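Local coordinates for hypothetical protein (Bacteroides caccae, PDB 4M8R) that is of unknown function but joins an Ig-like domain to a WD40-like, probably beta-propeller domain in a single chain, at residues 90-95 with 101-106; 115-120 with 375-380; 168-171 with 176-179; 178-183 with 229-234. One frame throughout, in Å; residues are numbered along the deposited sequence.

Contact 1 of 4, residues 90-95 with 101-106. With PO4 (phosphate ion), chain D.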
loop_
_atom_site.group_PDB
_atom_site.type_symbol
_atom_site.label_atom_id
_atom_site.label_comp_id
_atom_site.label_asym_id
_atom_site.label_seq_id
_atom_site.Cartn_x
_atom_site.Cartn_y
_atom_site.Cartn_z
ATOM N N VAL A 90 16.576 -23.590 1.883
ATOM C CA VAL A 90 16.543 -23.453 3.335
ATOM C C VAL A 90 17.897 -23.832 3.912
ATOM O O VAL A 90 18.362 -24.955 3.711
ATOM C CB VAL A 90 15.465 -24.351 3.962
ATOM C CG1 VAL A 90 15.449 -24.199 5.478
ATOM C CG2 VAL A 90 14.101 -24.016 3.378
ATOM N N GLU A 91 18.523 -22.897 4.623
ATOM C CA GLU A 91 19.748 -23.191 5.345
ATOM C C GLU A 91 19.403 -23.413 6.809
ATOM O O GLU A 91 18.654 -22.631 7.403
ATOM C CB GLU A 91 20.764 -22.063 5.204
ATOM C CG GLU A 91 22.126 -22.415 5.787
ATOM C CD GLU A 91 23.250 -21.524 5.293
ATOM O OE1 GLU A 91 22.974 -20.477 4.660
ATOM O OE2 GLU A 91 24.422 -21.874 5.553
ATOM N N ILE A 92 19.955 -24.489 7.370
ATOM C CA ILE A 92 19.624 -24.954 8.711
ATOM C C ILE A 92 20.795 -24.684 9.648
ATOM O O ILE A 92 21.913 -25.136 9.398
ATOM C CB ILE A 92 19.300 -26.459 8.686
ATOM C CG1 ILE A 92 18.131 -26.721 7.735
ATOM C CG2 ILE A 92 18.955 -26.973 10.076
ATOM C CD1 ILE A 92 17.907 -28.181 7.422
ATOM N N PHE A 93 20.525 -23.946 10.724
ATOM C CA PHE A 93 21.555 -23.521 11.669
ATOM C C PHE A 93 21.324 -24.094 13.060
ATOM O O PHE A 93 20.201 -24.086 13.560
ATOM C CB PHE A 93 21.555 -21.995 11.797
ATOM C CG PHE A 93 21.904 -21.273 10.533
ATOM C CD1 PHE A 93 23.226 -20.990 10.225
ATOM C CD2 PHE A 93 20.912 -20.854 9.661
ATOM C CE1 PHE A 93 23.550 -20.314 9.066
ATOM C CE2 PHE A 93 21.230 -20.178 8.496
ATOM C CZ PHE A 93 22.550 -19.908 8.198
ATOM N N LEU A 94 22.394 -24.554 13.697
ATOM C CA LEU A 94 22.353 -24.866 15.121
ATOM C C LEU A 94 22.528 -23.567 15.902
ATOM O O LEU A 94 23.459 -22.811 15.644
ATOM C CB LEU A 94 23.468 -25.834 15.498
ATOM C CG LEU A 94 23.438 -26.342 16.942
ATOM C CD1 LEU A 94 22.162 -27.119 17.215
ATOM C CD2 LEU A 94 24.662 -27.201 17.226
ATOM N N ASN A 95 21.630 -23.316 16.849
ATOM C CA ASN A 95 21.646 -22.082 17.635
ATOM C C ASN A 95 21.875 -22.402 19.108
ATOM O O ASN A 95 20.985 -22.931 19.773
ATOM C CB ASN A 95 20.322 -21.324 17.437
ATOM C CG ASN A 95 20.283 -19.987 18.161
ATOM O OD1 ASN A 95 21.279 -19.534 18.724
ATOM N ND2 ASN A 95 19.118 -19.348 18.148
HETATM N N MSE A 101 25.764 -22.019 13.933
HETATM C CA MSE A 101 26.616 -22.833 13.063
HETATM C C MSE A 101 25.751 -23.420 11.988
HETATM O O MSE A 101 24.687 -23.971 12.274
HETATM C CB MSE A 101 27.281 -23.966 13.846
HETATM C CG MSE A 101 28.416 -24.619 13.066
HETATM SE SE MSE A 101 29.036 -26.266 13.964
HETATM C CE MSE A 101 29.531 -27.262 12.335
ATOM N N SER A 102 26.204 -23.313 10.743
ATOM C CA SER A 102 25.484 -23.880 9.615
ATOM C C SER A 102 25.667 -25.387 9.592
ATOM O O SER A 102 26.795 -25.876 9.649
ATOM C CB SER A 102 25.988 -23.290 8.303
ATOM O OG SER A 102 25.229 -23.793 7.219
ATOM N N LEU A 103 24.559 -26.118 9.516
ATOM C CA LEU A 103 24.596 -27.574 9.469
ATOM C C LEU A 103 24.447 -28.082 8.044
ATOM O O LEU A 103 25.012 -29.113 7.689
ATOM C CB LEU A 103 23.483 -28.155 10.335
ATOM C CG LEU A 103 23.573 -27.833 11.828
ATOM C CD1 LEU A 103 22.269 -28.215 12.516
ATOM C CD2 LEU A 103 24.753 -28.531 12.486
ATOM N N GLY A 104 23.667 -27.371 7.233
ATOM C CA GLY A 104 23.446 -27.765 5.849
ATOM C C GLY A 104 22.271 -27.058 5.209
ATOM O O GLY A 104 21.641 -26.196 5.825
ATOM N N LYS A 105 21.971 -27.442 3.973
ATOM C CA LYS A 105 20.912 -26.817 3.197
ATOM C C LYS A 105 19.990 -27.864 2.608
ATOM O O LYS A 105 20.411 -28.982 2.319
ATOM C CB LYS A 105 21.512 -26.009 2.058
ATOM C CG LYS A 105 22.534 -24.980 2.504
ATOM C CD LYS A 105 23.183 -24.291 1.317
ATOM C CE LYS A 105 24.063 -25.243 0.527
ATOM N NZ LYS A 105 24.809 -24.537 -0.547
ATOM N N VAL A 106 18.729 -27.493 2.439
ATOM C CA VAL A 106 17.769 -28.331 1.742
ATOM C C VAL A 106 16.927 -27.467 0.835
ATOM O O VAL A 106 16.869 -26.254 1.004
ATOM C CB VAL A 106 16.844 -29.101 2.707
ATOM C CG1 VAL A 106 17.646 -30.078 3.548
ATOM C CG2 VAL A 106 16.058 -28.153 3.603
HETATM P P PO4 D . 26.496 -21.710 0.150
HETATM O O1 PO4 D . 26.461 -21.268 1.593
HETATM O O2 PO4 D . 25.104 -21.771 -0.434
HETATM O O3 PO4 D . 27.317 -20.754 -0.680
HETATM O O4 PO4 D . 27.103 -23.088 0.119
#

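Contact 2 of 4, residues 115-120 with 375-380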
loop_
_atom_site.group_PDB
_atom_site.type_symbol
_atom_site.label_atom_id
_atom_site.label_comp_id
_atom_site.label_asym_id
_atom_site.label_seq_id
_atom_site.Cartn_x
_atom_site.Cartn_y
_atom_site.Cartn_z
ATOM N N LYS A 115 -5.736 -19.942 -1.248
ATOM C CA LYS A 115 -6.354 -18.702 -0.774
ATOM C C LYS A 115 -7.862 -18.606 -1.039
ATOM O O LYS A 115 -8.514 -17.689 -0.543
ATOM C CB LYS A 115 -5.651 -17.489 -1.386
ATOM C CG LYS A 115 -4.137 -17.477 -1.207
ATOM C CD LYS A 115 -3.517 -16.196 -1.763
ATOM C CE LYS A 115 -2.201 -16.445 -2.496
ATOM N NZ LYS A 115 -1.155 -17.085 -1.646
ATOM N N ASP A 116 -8.416 -19.543 -1.806
ATOM C CA ASP A 116 -9.856 -19.545 -2.079
ATOM C C ASP A 116 -10.652 -19.890 -0.821
ATOM O O ASP A 116 -10.271 -20.779 -0.058
ATOM C CB ASP A 116 -10.221 -20.517 -3.212
ATOM C CG ASP A 116 -9.961 -21.978 -2.854
ATOM O OD1 ASP A 116 -8.793 -22.319 -2.568
ATOM O OD2 ASP A 116 -10.920 -22.785 -2.875
ATOM N N PHE A 117 -11.761 -19.185 -0.617
ATOM C CA PHE A 117 -12.598 -19.406 0.552
ATOM C C PHE A 117 -13.392 -20.697 0.430
ATOM O O PHE A 117 -13.962 -20.979 -0.609
ATOM C CB PHE A 117 -13.530 -18.212 0.794
ATOM C CG PHE A 117 -12.914 -17.148 1.646
ATOM C CD1 PHE A 117 -12.146 -16.144 1.077
ATOM C CD2 PHE A 117 -13.071 -17.174 3.026
ATOM C CE1 PHE A 117 -11.554 -15.174 1.863
ATOM C CE2 PHE A 117 -12.484 -16.206 3.823
ATOM C CZ PHE A 117 -11.721 -15.206 3.240
ATOM N N ARG A 118 -13.414 -21.466 1.515
ATOM C CA ARG A 118 -14.076 -22.767 1.561
ATOM C C ARG A 118 -14.963 -22.842 2.799
ATOM O O ARG A 118 -14.655 -22.238 3.829
ATOM C CB ARG A 118 -13.024 -23.877 1.586
ATOM C CG ARG A 118 -12.115 -23.862 0.365
ATOM C CD ARG A 118 -11.005 -24.895 0.416
ATOM N NE ARG A 118 -10.167 -24.808 -0.777
ATOM C CZ ARG A 118 -9.095 -25.563 -1.013
ATOM N NH1 ARG A 118 -8.714 -26.490 -0.141
ATOM N NH2 ARG A 118 -8.399 -25.394 -2.133
ATOM N N LEU A 119 -16.070 -23.566 2.692
ATOM C CA LEU A 119 -17.029 -23.668 3.785
ATOM C C LEU A 119 -16.821 -24.976 4.545
ATOM O O LEU A 119 -16.744 -26.050 3.935
ATOM C CB LEU A 119 -18.455 -23.599 3.240
ATOM C CG LEU A 119 -19.559 -23.442 4.278
ATOM C CD1 LEU A 119 -19.487 -22.089 4.968
ATOM C CD2 LEU A 119 -20.912 -23.638 3.615
ATOM N N TYR A 120 -16.734 -24.876 5.870
ATOM C CA TYR A 120 -16.486 -26.026 6.732
ATOM C C TYR A 120 -17.602 -26.169 7.756
ATOM O O TYR A 120 -18.060 -25.179 8.316
ATOM C CB TYR A 120 -15.155 -25.861 7.464
ATOM C CG TYR A 120 -13.958 -25.715 6.556
ATOM C CD1 TYR A 120 -13.618 -24.479 6.016
ATOM C CD2 TYR A 120 -13.161 -26.812 6.238
ATOM C CE1 TYR A 120 -12.524 -24.340 5.181
ATOM C CE2 TYR A 120 -12.063 -26.684 5.404
ATOM C CZ TYR A 120 -11.750 -25.446 4.876
ATOM O OH TYR A 120 -10.658 -25.316 4.048
ATOM N N ARG A 375 -18.067 -14.707 3.903
ATOM C CA ARG A 375 -17.073 -15.007 2.887
ATOM C C ARG A 375 -16.427 -13.689 2.480
ATOM O O ARG A 375 -17.059 -12.859 1.824
ATOM C CB ARG A 375 -17.720 -15.685 1.675
ATOM C CG ARG A 375 -16.733 -16.539 0.895
ATOM C CD ARG A 375 -17.038 -16.634 -0.589
ATOM N NE ARG A 375 -18.307 -17.289 -0.881
ATOM C CZ ARG A 375 -18.591 -17.913 -2.021
ATOM N NH1 ARG A 375 -17.691 -18.004 -2.995
ATOM N NH2 ARG A 375 -19.786 -18.468 -2.181
ATOM N N LEU A 376 -15.170 -13.498 2.870
ATOM C CA LEU A 376 -14.541 -12.180 2.773
ATOM C C LEU A 376 -13.969 -11.803 1.409
ATOM O O LEU A 376 -13.485 -10.690 1.257
ATOM C CB LEU A 376 -13.473 -12.024 3.861
ATOM C CG LEU A 376 -13.988 -12.207 5.294
ATOM C CD1 LEU A 376 -12.867 -11.973 6.296
ATOM C CD2 LEU A 376 -15.164 -11.280 5.573
ATOM N N ASP A 377 -14.030 -12.702 0.423
ATOM C CA ASP A 377 -13.765 -12.316 -0.985
ATOM C C ASP A 377 -15.027 -11.773 -1.670
ATOM O O ASP A 377 -14.984 -11.354 -2.821
ATOM C CB ASP A 377 -13.129 -13.456 -1.813
ATOM C CG ASP A 377 -13.964 -14.734 -1.835
ATOM O OD1 ASP A 377 -14.986 -14.799 -1.131
ATOM O OD2 ASP A 377 -13.581 -15.687 -2.547
ATOM N N ARG A 378 -16.147 -11.804 -0.954
ATOM C CA ARG A 378 -17.349 -11.074 -1.337
ATOM C C ARG A 378 -17.420 -9.823 -0.484
ATOM O O ARG A 378 -16.742 -9.728 0.540
ATOM C CB ARG A 378 -18.598 -11.923 -1.088
ATOM C CG ARG A 378 -18.652 -13.205 -1.900
ATOM C CD ARG A 378 -18.807 -12.896 -3.378
ATOM N NE ARG A 378 -19.072 -14.089 -4.174
ATOM C CZ ARG A 378 -18.140 -14.907 -4.660
ATOM N NH1 ARG A 378 -16.841 -14.694 -4.439
ATOM N NH2 ARG A 378 -18.512 -15.958 -5.378
ATOM N N ILE A 379 -18.248 -8.873 -0.904
ATOM C CA ILE A 379 -18.546 -7.700 -0.096
ATOM C C ILE A 379 -20.051 -7.607 0.118
ATOM O O ILE A 379 -20.832 -7.941 -0.770
ATOM C CB ILE A 379 -18.014 -6.395 -0.729
ATOM C CG1 ILE A 379 -18.476 -6.249 -2.187
ATOM C CG2 ILE A 379 -16.491 -6.357 -0.655
ATOM C CD1 ILE A 379 -18.247 -4.866 -2.762
ATOM N N GLY A 380 -20.445 -7.180 1.311
ATOM C CA GLY A 380 -21.849 -6.945 1.629
ATOM C C GLY A 380 -22.734 -8.177 1.612
ATOM O O GLY A 380 -23.895 -8.098 1.214
#

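Contact 3 of 4, residues 168-171 with 176-179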
loop_
_atom_site.group_PDB
_atom_site.type_symbol
_atom_site.label_atom_id
_atom_site.label_comp_id
_atom_site.label_asym_id
_atom_site.label_seq_id
_atom_site.Cartn_x
_atom_site.Cartn_y
_atom_site.Cartn_z
ATOM N N ALA A 168 -12.517 -23.914 23.570
ATOM C CA ALA A 168 -12.602 -25.273 24.091
ATOM C C ALA A 168 -12.146 -25.324 25.545
ATOM O O ALA A 168 -11.390 -24.466 26.002
ATOM C CB ALA A 168 -11.767 -26.217 23.247
ATOM N N GLU A 169 -12.627 -26.331 26.269
ATOM C CA GLU A 169 -12.292 -26.503 27.676
ATOM C C GLU A 169 -10.841 -26.936 27.809
ATOM O O GLU A 169 -10.399 -27.854 27.124
ATOM C CB GLU A 169 -13.197 -27.555 28.317
ATOM C CG GLU A 169 -13.076 -27.654 29.832
ATOM C CD GLU A 169 -13.983 -26.681 30.566
ATOM O OE1 GLU A 169 -14.254 -25.580 30.039
ATOM O OE2 GLU A 169 -14.430 -27.025 31.679
ATOM N N GLU A 170 -10.107 -26.264 28.690
ATOM C CA GLU A 170 -8.723 -26.618 28.982
ATOM C C GLU A 170 -8.381 -26.126 30.380
ATOM O O GLU A 170 -8.556 -24.943 30.680
ATOM C CB GLU A 170 -7.776 -25.993 27.952
ATOM C CG GLU A 170 -6.325 -26.467 28.038
ATOM C CD GLU A 170 -6.073 -27.795 27.338
ATOM O OE1 GLU A 170 -6.977 -28.660 27.327
ATOM O OE2 GLU A 170 -4.960 -27.976 26.800
ATOM N N ASN A 171 -7.908 -27.039 31.227
ATOM C CA ASN A 171 -7.605 -26.733 32.625
ATOM C C ASN A 171 -8.790 -26.086 33.343
ATOM O O ASN A 171 -8.625 -25.138 34.107
ATOM C CB ASN A 171 -6.354 -25.847 32.729
ATOM C CG ASN A 171 -5.125 -26.496 32.113
ATOM O OD1 ASN A 171 -4.960 -27.714 32.168
ATOM N ND2 ASN A 171 -4.249 -25.681 31.535
ATOM N N PRO A 176 -9.055 -20.061 23.997
ATOM C CA PRO A 176 -8.982 -20.055 22.544
ATOM C C PRO A 176 -7.914 -20.996 21.991
ATOM O O PRO A 176 -6.798 -21.049 22.520
ATOM C CB PRO A 176 -8.634 -18.604 22.219
ATOM C CG PRO A 176 -7.888 -18.129 23.408
ATOM C CD PRO A 176 -8.498 -18.829 24.581
ATOM N N PHE A 177 -8.276 -21.713 20.928
ATOM C CA PHE A 177 -7.363 -22.591 20.200
ATOM C C PHE A 177 -7.429 -22.345 18.704
ATOM O O PHE A 177 -8.453 -21.911 18.187
ATOM C CB PHE A 177 -7.726 -24.045 20.458
ATOM C CG PHE A 177 -7.425 -24.494 21.846
ATOM C CD1 PHE A 177 -6.187 -25.035 22.152
ATOM C CD2 PHE A 177 -8.371 -24.364 22.846
ATOM C CE1 PHE A 177 -5.901 -25.449 23.436
ATOM C CE2 PHE A 177 -8.089 -24.771 24.130
ATOM C CZ PHE A 177 -6.853 -25.316 24.426
ATOM N N PHE A 178 -6.331 -22.653 18.021
ATOM C CA PHE A 178 -6.267 -22.630 16.568
ATOM C C PHE A 178 -6.037 -24.047 16.062
ATOM O O PHE A 178 -5.075 -24.702 16.464
ATOM C CB PHE A 178 -5.121 -21.726 16.113
ATOM C CG PHE A 178 -4.864 -21.756 14.626
ATOM C CD1 PHE A 178 -5.717 -21.105 13.747
ATOM C CD2 PHE A 178 -3.755 -22.409 14.114
ATOM C CE1 PHE A 178 -5.481 -21.125 12.385
ATOM C CE2 PHE A 178 -3.509 -22.428 12.752
ATOM C CZ PHE A 178 -4.371 -21.788 11.884
ATOM N N LEU A 179 -6.941 -24.529 15.208
ATOM C CA LEU A 179 -6.754 -25.801 14.520
ATOM C C LEU A 179 -6.125 -25.533 13.163
ATOM O O LEU A 179 -6.736 -24.884 12.329
ATOM C CB LEU A 179 -8.090 -26.523 14.328
ATOM C CG LEU A 179 -8.022 -27.744 13.405
ATOM C CD1 LEU A 179 -7.118 -28.815 14.001
ATOM C CD2 LEU A 179 -9.415 -28.290 13.144
#

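Contact 4 of 4, residues 178-183 with 229-234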
loop_
_atom_site.group_PDB
_atom_site.type_symbol
_atom_site.label_atom_id
_atom_site.label_comp_id
_atom_site.label_asym_id
_atom_site.label_seq_id
_atom_site.Cartn_x
_atom_site.Cartn_y
_atom_site.Cartn_z
ATOM N N PHE A 178 -6.331 -22.653 18.021
ATOM C CA PHE A 178 -6.267 -22.630 16.568
ATOM C C PHE A 178 -6.037 -24.047 16.062
ATOM O O PHE A 178 -5.075 -24.702 16.464
ATOM C CB PHE A 178 -5.121 -21.726 16.113
ATOM C CG PHE A 178 -4.864 -21.756 14.626
ATOM C CD1 PHE A 178 -5.717 -21.105 13.747
ATOM C CD2 PHE A 178 -3.755 -22.409 14.114
ATOM C CE1 PHE A 178 -5.481 -21.125 12.385
ATOM C CE2 PHE A 178 -3.509 -22.428 12.752
ATOM C CZ PHE A 178 -4.371 -21.788 11.884
ATOM N N LEU A 179 -6.941 -24.529 15.208
ATOM C CA LEU A 179 -6.754 -25.801 14.520
ATOM C C LEU A 179 -6.125 -25.533 13.163
ATOM O O LEU A 179 -6.736 -24.884 12.329
ATOM C CB LEU A 179 -8.090 -26.523 14.328
ATOM C CG LEU A 179 -8.022 -27.744 13.405
ATOM C CD1 LEU A 179 -7.118 -28.815 14.001
ATOM C CD2 LEU A 179 -9.415 -28.290 13.144
ATOM N N ASP A 180 -4.918 -26.050 12.952
ATOM C CA ASP A 180 -4.159 -25.822 11.722
ATOM C C ASP A 180 -4.549 -26.863 10.679
ATOM O O ASP A 180 -4.361 -28.054 10.901
ATOM C CB ASP A 180 -2.655 -25.906 12.024
ATOM C CG ASP A 180 -1.775 -25.556 10.824
ATOM O OD1 ASP A 180 -2.188 -25.781 9.666
ATOM O OD2 ASP A 180 -0.650 -25.055 11.044
ATOM N N PHE A 181 -5.094 -26.419 9.549
ATOM C CA PHE A 181 -5.516 -27.349 8.493
ATOM C C PHE A 181 -4.359 -28.136 7.872
ATOM O O PHE A 181 -4.552 -29.272 7.459
ATOM C CB PHE A 181 -6.272 -26.629 7.361
ATOM C CG PHE A 181 -7.686 -26.212 7.708
ATOM C CD1 PHE A 181 -8.487 -26.963 8.560
ATOM C CD2 PHE A 181 -8.233 -25.081 7.119
ATOM C CE1 PHE A 181 -9.783 -26.566 8.844
ATOM C CE2 PHE A 181 -9.531 -24.687 7.394
ATOM C CZ PHE A 181 -10.307 -25.431 8.257
ATOM N N CYS A 182 -3.173 -27.536 7.801
ATOM C CA CYS A 182 -1.994 -28.211 7.239
ATOM C C CYS A 182 -1.614 -29.485 7.995
ATOM O O CYS A 182 -1.281 -30.488 7.382
ATOM C CB CYS A 182 -0.779 -27.282 7.236
ATOM S SG CYS A 182 -0.946 -25.789 6.239
ATOM N N THR A 183 -1.652 -29.425 9.326
ATOM C CA THR A 183 -1.180 -30.520 10.178
ATOM C C THR A 183 -2.268 -31.216 10.978
ATOM O O THR A 183 -2.058 -32.319 11.464
ATOM C CB THR A 183 -0.147 -30.005 11.194
ATOM O OG1 THR A 183 -0.722 -28.941 11.966
ATOM C CG2 THR A 183 1.098 -29.498 10.474
ATOM N N SER A 229 5.898 -14.340 12.030
ATOM C CA SER A 229 6.755 -15.304 11.284
ATOM C C SER A 229 7.346 -16.496 12.067
ATOM O O SER A 229 7.790 -17.476 11.454
ATOM C CB SER A 229 7.886 -14.563 10.544
ATOM O OG SER A 229 8.740 -13.880 11.442
ATOM N N ASN A 230 7.375 -16.398 13.399
ATOM C CA ASN A 230 7.752 -17.525 14.271
ATOM C C ASN A 230 6.532 -18.228 14.901
ATOM O O ASN A 230 6.626 -18.804 15.992
ATOM C CB ASN A 230 8.736 -17.064 15.363
ATOM C CG ASN A 230 10.189 -17.183 14.935
ATOM O OD1 ASN A 230 10.663 -18.270 14.605
ATOM N ND2 ASN A 230 10.906 -16.066 14.950
ATOM N N TYR A 231 5.395 -18.176 14.203
ATOM C CA TYR A 231 4.190 -18.922 14.575
ATOM C C TYR A 231 4.498 -20.365 15.003
ATOM O O TYR A 231 3.957 -20.859 16.001
ATOM C CB TYR A 231 3.198 -18.965 13.379
ATOM C CG TYR A 231 2.424 -20.269 13.295
ATOM C CD1 TYR A 231 1.234 -20.446 13.993
ATOM C CD2 TYR A 231 2.907 -21.339 12.544
ATOM C CE1 TYR A 231 0.543 -21.644 13.934
ATOM C CE2 TYR A 231 2.223 -22.540 12.487
ATOM C CZ TYR A 231 1.041 -22.687 13.179
ATOM O OH TYR A 231 0.353 -23.874 13.121
ATOM N N ALA A 232 5.343 -21.042 14.223
ATOM C CA ALA A 232 5.615 -22.470 14.412
ATOM C C ALA A 232 6.066 -22.818 15.836
ATOM O O ALA A 232 5.680 -23.856 16.376
ATOM C CB ALA A 232 6.645 -22.947 13.399
ATOM N N THR A 233 6.859 -21.935 16.440
ATOM C CA THR A 233 7.419 -22.161 17.773
ATOM C C THR A 233 6.802 -21.270 18.867
ATOM O O THR A 233 7.207 -21.364 20.022
ATOM C CB THR A 233 8.954 -21.955 17.753
ATOM O OG1 THR A 233 9.268 -20.655 17.226
ATOM C CG2 THR A 233 9.628 -23.028 16.897
ATOM N N LYS A 234 5.831 -20.421 18.511
ATOM C CA LYS A 234 5.253 -19.446 19.450
ATOM C C LYS A 234 3.881 -18.945 18.966
ATOM O O LYS A 234 3.791 -18.213 17.973
ATOM C CB LYS A 234 6.244 -18.285 19.657
ATOM C CG LYS A 234 5.664 -16.916 20.038
ATOM C CD LYS A 234 4.981 -16.865 21.397
ATOM C CE LYS A 234 4.284 -15.526 21.628
ATOM N NZ LYS A 234 5.147 -14.326 21.430
#

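Contact 1 of 4, residues 90-95 with 101-106
The Phe93 ring meets Ser102 obliquely, Phe93 CE1 standing 3.9 Å from Ser102 CB, and the small serine lets an aromatic group sit this close to the neighbouring strand. Ser102 also gives its hydroxyl to Glu91, the bond from Ser102 OG to Glu91 OE2 being 2.7 Å long and falling on the anti lone pair of that oxygen. With CG anti to the backbone N (chi1 -172°) and the rest of the chain extended, Glu91 rises off the sheet beside Ser102 and so brings OE2 to the serine hydroxyl. Its other oxygen accepts from Asn238 of the second subunit. With an alanine in place of Glu91, the hydroxyl of Ser102 and the amide of that Asn238 would probably each lose this acceptor. The two strands form an antiparallel hairpin in the Ig-like (E-set) domain, interrupted by a classic beta bulge in which Leu103 and Gly104 together face Ile92. Ile92 N reaches Gly104 O at 2.9 Å, while Leu103 N returns a bond to Ile92 O at 2.8 Å. Glycine suits the second bulge position, where phi is 165°. Across the two strands, the side-chain contacts on the face bearing Ile92 are between aliphatic groups: Leu103 CD1 lies 4.0 Å from Leu94 CB, and Ile92 CD1 is 4.2 Å from Val106 CG2. Beyond Glu91, Lys105 extends to a phosphate ion, probably from the crystallisation liquor. Lys105 NZ donates to O2 and O4 of that ion, which is also bound by Arg89 and by Arg213 and Asn238 of the second subunit.

Contact 2 of 4, residues 115-120 with 375-380
A type I turn from Arg375 to Arg378, closed by the 3.1 Å bond from Arg378 N to Arg375 O, lies with its first three residues over one side of the ring of Phe117, which belongs to the loop leading into strand 118-123. The peptide N of Leu376 lies 3.8 Å above one face of the Phe117 ring, offset toward the rim. At the far end of the ring, Phe117 CZ touches Leu376 CB at 3.7 Å. The base of the side chain meets the aliphatic part of an arginine, with Phe117 CB 3.6 Å from Arg375 CG; the guanidinium goes on to a salt bridge with Glu135 of the third subunit and a hydrogen bond to Tyr408. Asp377 approaches obliquely, its CG 3.7 Å from Phe117 CD1. A flat, apolar phenylalanine can thus touch backbone and methylene groups at once. Cutting Phe117 back to an alanine would probably open a gap beneath the turn and free the Arg375 methylenes to shift. The turn links strands 368-373 and 381-387 of one four-stranded sheet and packs on the entry to another, where strand 118-123 pairs with strand 419-422, consistent with the pairing of first and last strands that closes a beta-propeller ring.

Contact 3 of 4, residues 168-171 with 176-179
Glu170 O accepts a hydrogen bond from Gln175 NE2 in the beta hairpin of strands 163-170 and 173-180, the middle pair of a four-stranded antiparallel sheet of the kind that forms a propeller blade. Ala168 and Phe177, on its two strands, are diagonal neighbours, since Ala168 bonds through its backbone to Gln175 and Phe177 to Gly166. The Phe177 ring therefore slants across toward the end of the facing strand, a direction set by CG standing anti to the carbonyl carbon (chi1 -70°). Ala168 O lies at the edge of the ring, near its plane, 3.8 Å from Phe177 CE2. The methyl of Ala168 is small enough to fit beside it, CB being 3.9 Å from Phe177 CD2. Farther along the same rim, Glu170 CB comes to 3.7 Å from Phe177 CZ, so the CB and CG of a glutamate cover the ring edge. The ring continues into the interior against His149, Trp186 and Ala188, which explains why a large aromatic residue suits this place. The Glu170 chain bends at its second torsion (chi2 82°), bringing the carboxylate back beside the ring with its plane nearly perpendicular to it, 88° apart, and CD 3.9 Å from Phe177 CZ.

Contact 4 of 4, residues 178-183 with 229-234
Tyr231 spans the contact almost alone: its hydroxyl lies 2.6 Å from Asp180 OD2, although the closest pair of CA atoms, those of Asp180 and Ala232, is 10.7 Å apart. The long, rigid phenol suits such a distance, carrying one polar atom from the 229-234 loop to the end of strand 173-180 in the WD40-like domain. The bond it donates is short yet weak in geometry, and the carboxylate and ring planes stand 58° apart. Asp180 is the hub. CG lies anti to the backbone N (chi1 -175°), pointing the carboxylate at the loop, and the oxygen that takes the phenol proton also forms a salt bridge with Arg84. As Arg84 comes from the Ig-like part of the chain, the carboxylate ties that part to the WD40-like, probably propeller, part, and the arginine's charge would be expected to offset that of a buried aspartate. Phe178, two residues earlier on the same face of the strand, also meets the phenol. The Tyr231 hydroxyl lies at the edge of the Phe178 ring, 4.1 Å from Phe178 CE2, and the two side chains cross at about a right angle; Leu226 packs on both. The second carboxylate oxygen makes an Asx turn as the strand ends: Asp180 OD1 accepts from Cys182 N at 2.7 Å, on the anti side and 25° out of the carboxylate plane.

Contact 1 lies at the hairpin of the Ig-like domain, and contacts 2, 3 and 4 follow in or beside the WD40-like domain. Along the chain, contact 1 closes before contact 2 opens, and the long loop that contact 2 closes encloses contacts 3 and 4. Those two share Phe178 and Leu179 on strand 173-180, with centres 14 Å apart. Contact 4 also touches contact 2, where the rings of Tyr120 and Phe181 stack. Contact 1 stays apart, its nearest atoms about 9 Å from contact 4 and about 20 Å from contact 3. Contacts 1 and 4 both border the second subunit, whereas contact 2 meets the third, so both domains take part in assembly.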